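Local coordinates for protein citrinin polyketide synthase (Monascus purpureus, PDB 5MPT) that builds the keto-aldehyde precursor of the mycotoxin citrinin from malonyl-CoA units, this chain being its C-methylating methyltransferase domain, at residues 143-148 with 161-166; 49-54 with 119-124. One frame throughout, in Å; residues are numbered along the deposited sequence.

Contact 1 (143-148 with 161-166); sequences SLTGSK and QLIFGS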
loop_
_atom_site.group_PDB
_atom_site.type_symbol
_atom_site.label_atom_id
_atom_site.label_comp_id
_atom_site.label_asym_id
_atom_site.label_seq_id
_atom_site.Cartn_x
_atom_site.Cartn_y
_atom_site.Cartn_z
ATOM N N SER A 143 10.112 9.969 -10.003
ATOM C CA SER A 143 10.483 11.116 -10.819
ATOM C C SER A 143 9.300 11.733 -11.564
ATOM O O SER A 143 9.320 12.948 -11.842
ATOM C CB SER A 143 11.593 10.718 -11.790
ATOM O OG SER A 143 12.824 10.705 -11.100
ATOM N N LEU A 144 8.264 10.941 -11.866
ATOM C CA LEU A 144 7.087 11.453 -12.567
ATOM C C LEU A 144 6.429 12.581 -11.782
ATOM O O LEU A 144 6.169 13.675 -12.322
ATOM C CB LEU A 144 6.096 10.307 -12.821
ATOM C CG LEU A 144 4.822 10.617 -13.627
ATOM C CD1 LEU A 144 4.150 9.330 -14.101
ATOM C CD2 LEU A 144 3.801 11.382 -12.824
ATOM N N THR A 145 6.176 12.359 -10.496
ATOM C CA THR A 145 5.669 13.466 -9.687
ATOM C C THR A 145 6.809 14.335 -9.192
ATOM O O THR A 145 6.671 15.558 -9.124
ATOM C CB THR A 145 4.852 12.956 -8.489
ATOM O OG1 THR A 145 5.661 12.095 -7.686
ATOM C CG2 THR A 145 3.621 12.185 -8.945
ATOM N N GLY A 146 7.945 13.713 -8.863
ATOM C CA GLY A 146 9.061 14.436 -8.265
ATOM C C GLY A 146 9.595 15.559 -9.132
ATOM O O GLY A 146 9.973 16.612 -8.620
ATOM N N SER A 147 9.662 15.339 -10.453
ATOM C CA SER A 147 10.127 16.368 -11.376
ATOM C C SER A 147 9.134 17.507 -11.504
ATOM O O SER A 147 9.502 18.564 -12.016
ATOM C CB SER A 147 10.373 15.771 -12.758
ATOM O OG SER A 147 9.141 15.364 -13.333
ATOM N N LYS A 148 7.885 17.314 -11.082
ATOM C CA LYS A 148 6.876 18.360 -11.117
ATOM C C LYS A 148 6.451 18.757 -9.706
ATOM O O LYS A 148 5.320 19.198 -9.487
ATOM C CB LYS A 148 5.652 17.922 -11.928
ATOM C CG LYS A 148 5.943 17.367 -13.315
ATOM C CD LYS A 148 6.007 18.413 -14.406
ATOM C CE LYS A 148 6.181 17.747 -15.776
ATOM N NZ LYS A 148 7.441 16.926 -15.879
ATOM N N GLN A 161 -3.794 13.843 -11.143
ATOM C CA GLN A 161 -3.842 13.979 -12.595
ATOM C C GLN A 161 -2.542 13.492 -13.243
ATOM O O GLN A 161 -2.573 12.795 -14.263
ATOM C CB GLN A 161 -4.138 15.439 -12.965
ATOM C CG GLN A 161 -4.558 15.652 -14.416
ATOM C CD GLN A 161 -3.411 15.473 -15.401
ATOM O OE1 GLN A 161 -2.271 15.856 -15.125
ATOM N NE2 GLN A 161 -3.708 14.886 -16.556
ATOM N N LEU A 162 -1.387 13.844 -12.671
ATOM C CA LEU A 162 -0.118 13.438 -13.281
ATOM C C LEU A 162 -0.011 11.934 -13.398
ATOM O O LEU A 162 0.462 11.405 -14.413
ATOM C CB LEU A 162 1.064 13.940 -12.459
ATOM C CG LEU A 162 1.529 15.376 -12.647
ATOM C CD1 LEU A 162 2.779 15.538 -11.822
ATOM C CD2 LEU A 162 1.786 15.711 -14.113
ATOM N N ILE A 163 -0.396 11.231 -12.340
ATOM C CA ILE A 163 -0.232 9.790 -12.291
ATOM C C ILE A 163 -1.244 9.106 -13.196
ATOM O O ILE A 163 -0.900 8.232 -13.995
ATOM C CB ILE A 163 -0.361 9.312 -10.836
ATOM C CG1 ILE A 163 0.703 9.993 -9.962
ATOM C CG2 ILE A 163 -0.331 7.820 -10.768
ATOM C CD1 ILE A 163 0.484 9.774 -8.470
ATOM N N PHE A 164 -2.513 9.479 -13.075
ATOM C CA PHE A 164 -3.581 8.702 -13.683
ATOM C C PHE A 164 -4.130 9.322 -14.951
ATOM O O PHE A 164 -4.941 8.683 -15.628
ATOM C CB PHE A 164 -4.710 8.524 -12.687
ATOM C CG PHE A 164 -4.309 7.759 -11.466
ATOM C CD1 PHE A 164 -4.254 6.384 -11.488
ATOM C CD2 PHE A 164 -3.974 8.424 -10.298
ATOM C CE1 PHE A 164 -3.889 5.672 -10.361
ATOM C CE2 PHE A 164 -3.600 7.717 -9.172
ATOM C CZ PHE A 164 -3.560 6.346 -9.203
ATOM N N GLY A 165 -3.727 10.542 -15.267
ATOM C CA GLY A 165 -4.203 11.217 -16.458
ATOM C C GLY A 165 -3.444 10.864 -17.709
ATOM O O GLY A 165 -3.886 11.211 -18.807
ATOM N N SER A 166 -2.320 10.170 -17.566
ATOM C CA SER A 166 -1.576 9.724 -18.715
ATOM C C SER A 166 -1.468 8.209 -18.691
ATOM O O SER A 166 -1.466 7.595 -17.618
ATOM C CB SER A 166 -0.171 10.342 -18.746
ATOM O OG SER A 166 0.705 9.700 -17.839
#

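Contact 2 (49-54 with 119-124); sequences TELCVA and KSVETM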
loop_
_atom_site.group_PDB
_atom_site.type_symbol
_atom_site.label_atom_id
_atom_site.label_comp_id
_atom_site.label_asym_id
_atom_site.label_seq_id
_atom_site.Cartn_x
_atom_site.Cartn_y
_atom_site.Cartn_z
ATOM N N THR A 49 15.349 7.274 -1.604
ATOM C CA THR A 49 15.219 8.419 -0.706
ATOM C C THR A 49 16.111 9.555 -1.171
ATOM O O THR A 49 15.706 10.734 -1.151
ATOM C CB THR A 49 15.575 8.006 0.730
ATOM O OG1 THR A 49 14.670 6.996 1.183
ATOM C CG2 THR A 49 15.496 9.208 1.680
ATOM N N GLU A 50 17.307 9.209 -1.628
ATOM C CA GLU A 50 18.209 10.220 -2.174
ATOM C C GLU A 50 17.586 10.936 -3.368
ATOM O O GLU A 50 17.743 12.153 -3.533
ATOM C CB GLU A 50 19.521 9.562 -2.562
ATOM C CG GLU A 50 20.498 10.484 -3.276
ATOM C CD GLU A 50 21.785 9.781 -3.596
ATOM O OE1 GLU A 50 21.799 8.933 -4.519
ATOM O OE2 GLU A 50 22.772 10.049 -2.887
ATOM N N LEU A 51 16.946 10.183 -4.256
ATOM C CA LEU A 51 16.286 10.780 -5.407
ATOM C C LEU A 51 15.142 11.693 -4.969
ATOM O O LEU A 51 14.971 12.787 -5.515
ATOM C CB LEU A 51 15.792 9.673 -6.335
ATOM C CG LEU A 51 14.993 10.000 -7.595
ATOM C CD1 LEU A 51 15.832 10.882 -8.537
ATOM C CD2 LEU A 51 14.549 8.710 -8.279
ATOM N N CYS A 52 14.354 11.279 -3.974
ATOM C CA CYS A 52 13.301 12.160 -3.478
ATOM C C CYS A 52 13.882 13.471 -2.957
ATOM O O CYS A 52 13.370 14.571 -3.249
ATOM C CB CYS A 52 12.508 11.493 -2.364
ATOM S SG CYS A 52 11.561 10.010 -2.790
ATOM N N VAL A 53 14.918 13.362 -2.130
ATOM C CA VAL A 53 15.524 14.549 -1.545
ATOM C C VAL A 53 16.033 15.467 -2.641
ATOM O O VAL A 53 15.827 16.675 -2.587
ATOM C CB VAL A 53 16.638 14.143 -0.565
ATOM C CG1 VAL A 53 17.470 15.372 -0.148
ATOM C CG2 VAL A 53 16.008 13.439 0.647
ATOM N N ALA A 54 16.694 14.908 -3.657
ATOM C CA ALA A 54 17.192 15.737 -4.753
ATOM C C ALA A 54 16.052 16.440 -5.466
ATOM O O ALA A 54 16.156 17.625 -5.810
ATOM C CB ALA A 54 17.984 14.889 -5.744
ATOM N N LYS A 119 24.953 15.166 -8.119
ATOM C CA LYS A 119 24.396 14.347 -9.178
ATOM C C LYS A 119 22.989 14.827 -9.488
ATOM O O LYS A 119 22.199 15.073 -8.571
ATOM C CB LYS A 119 24.401 12.877 -8.745
ATOM C CG LYS A 119 24.183 11.857 -9.851
ATOM C CD LYS A 119 24.292 10.424 -9.321
ATOM C CE LYS A 119 25.527 10.211 -8.443
ATOM N NZ LYS A 119 25.686 8.795 -8.023
ATOM N N SER A 120 22.676 14.965 -10.775
ATOM C CA SER A 120 21.331 15.344 -11.161
ATOM C C SER A 120 20.338 14.227 -10.848
ATOM O O SER A 120 20.700 13.052 -10.729
ATOM C CB SER A 120 21.243 15.649 -12.651
ATOM O OG SER A 120 21.525 14.500 -13.411
ATOM N N VAL A 121 19.062 14.618 -10.760
ATOM C CA VAL A 121 17.998 13.626 -10.624
ATOM C C VAL A 121 17.916 12.758 -11.864
ATOM O O VAL A 121 17.506 11.596 -11.785
ATOM C CB VAL A 121 16.650 14.298 -10.330
ATOM C CG1 VAL A 121 16.701 15.001 -8.976
ATOM C CG2 VAL A 121 16.249 15.296 -11.443
ATOM N N GLU A 122 18.308 13.289 -13.025
ATOM C CA GLU A 122 18.330 12.474 -14.236
ATOM C C GLU A 122 19.396 11.393 -14.146
ATOM O O GLU A 122 19.157 10.237 -14.520
ATOM C CB GLU A 122 18.566 13.353 -15.464
ATOM C CG GLU A 122 17.381 14.204 -15.836
ATOM C CD GLU A 122 17.380 15.580 -15.174
ATOM O OE1 GLU A 122 18.285 15.890 -14.369
ATOM O OE2 GLU A 122 16.435 16.335 -15.451
ATOM N N THR A 123 20.581 11.744 -13.648
ATOM C CA THR A 123 21.620 10.736 -13.508
ATOM C C THR A 123 21.275 9.736 -12.397
ATOM O O THR A 123 21.506 8.533 -12.545
ATOM C CB THR A 123 22.959 11.405 -13.245
ATOM O OG1 THR A 123 23.211 12.368 -14.282
ATOM C CG2 THR A 123 24.053 10.368 -13.211
ATOM N N MET A 124 20.735 10.223 -11.274
ATOM C CA MET A 124 20.261 9.344 -10.205
ATOM C C MET A 124 19.290 8.306 -10.743
ATOM O O MET A 124 19.416 7.119 -10.449
ATOM C CB MET A 124 19.572 10.155 -9.094
ATOM C CG MET A 124 20.519 10.951 -8.183
ATOM S SD MET A 124 19.692 11.842 -6.835
ATOM C CE MET A 124 21.046 12.790 -6.144
#

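Contact 1 (143-148 with 161-166)
Where L144 of helix 136-146 packs against L162 of helix 159-164, the residue just before L144, S143, has a carbonyl O that takes two bonds from S147. S147 N and S147 OG each lie 2.8 Å from S143 O, the hydroxyl nearly in line with the carbonyl bond (C=O...O angle 161°). The hydroxyl thus backs up the helical i+4 bond, and K148 NZ adds a weak bond to the same S147 OG. This is plain helix-against-helix packing in the methyltransferase domain, with no hydrogen bond crossing it. L144 and L162 lie side by side, pointing opposite ways. L144 sends CG anti to its own nitrogen (chi1 -176°), which carries CD2 across to 3.7 Å from L162 O and 3.8 Å from L162 CB. In return, L162 CD1 reaches back to 3.9 Å from L144 O, and the same CD1 also touches K148 CB at 3.7 Å. That lysine begins toward the partner helix, then bends at chi2 and leads its amine away, so its carbons pack while its charge does not. Deeper down, T145 meets I163 at a slant, and I326, L329 and L330 cover this buried side. I163 is about 7 Å, side chain to side chain, from the catalytic Y177. S166 OG receives G169 N and so caps helix 167-178, on which Y177 sits; the packed turn therefore leads directly into an active-site helix. At the buried end T145 turns its methyl, not its hydroxyl, to the isoleucine, with CG2 3.8 Å from I163 CG1.

Contact 2 (49-54 with 119-124)
M124 runs across E50 at about a right angle, while it and L51 lie alongside one another in opposite senses, in an apolar contact between helices 40-62 and 121-131. The methionine leaves its helix with CG anti to the carbonyl carbon (chi1 -74°) and is extended from there on, which lays SD and CE along helix 40-62. SD rests 3.8 Å from L51 CA and 3.7 Å from A54 CB, and CE ends 3.7 Å from E50 CG, so the glutamate's methylene CG makes its nearest touch. L51 answers with CD1, placed 3.9 Å from V121 CB and equally far from M124 CB. At A54 the helices come close: its CB is 3.5 Å from V121 CG1, a tight fit for two carbons. V121 opens its helix just after S120, the N-cap, whose OG accepts T123 N at 2.9 Å. K119, in the preceding loop, makes a salt bridge with E127 of helix 121-131. L51 itself also touches T142 and S143 of helix 136-146. Away from this contact, helix 40-62 of the helix-turn-helix region packs C52 against W322 and F325 of helix 321-327, and V53 against A99 and L101 ahead of strand 102-105.

Overall arrangement
Along the chain contact 2 is complete before the first residue of contact 1; the two lie on the same side of the chain's centre, their centres about 16 Å apart. Helices 121-131 and 136-146 follow one another, the first serving contact 2 and the second contact 1. The two contacts also meet directly, since L51 CD2 packs 3.9 Å from S143 OG, whose hydroxyl is hydrogen-bonded to H55 on helix 40-62. Together they form a run of helix packings that leads from the helix-turn-helix region, away from the active site, toward the Y177 helix and the S-adenosyl-L-homocysteine pocket. Helix 321-327, which follows strand 309-316 of the mixed sheet, touches residues of both segment pairs.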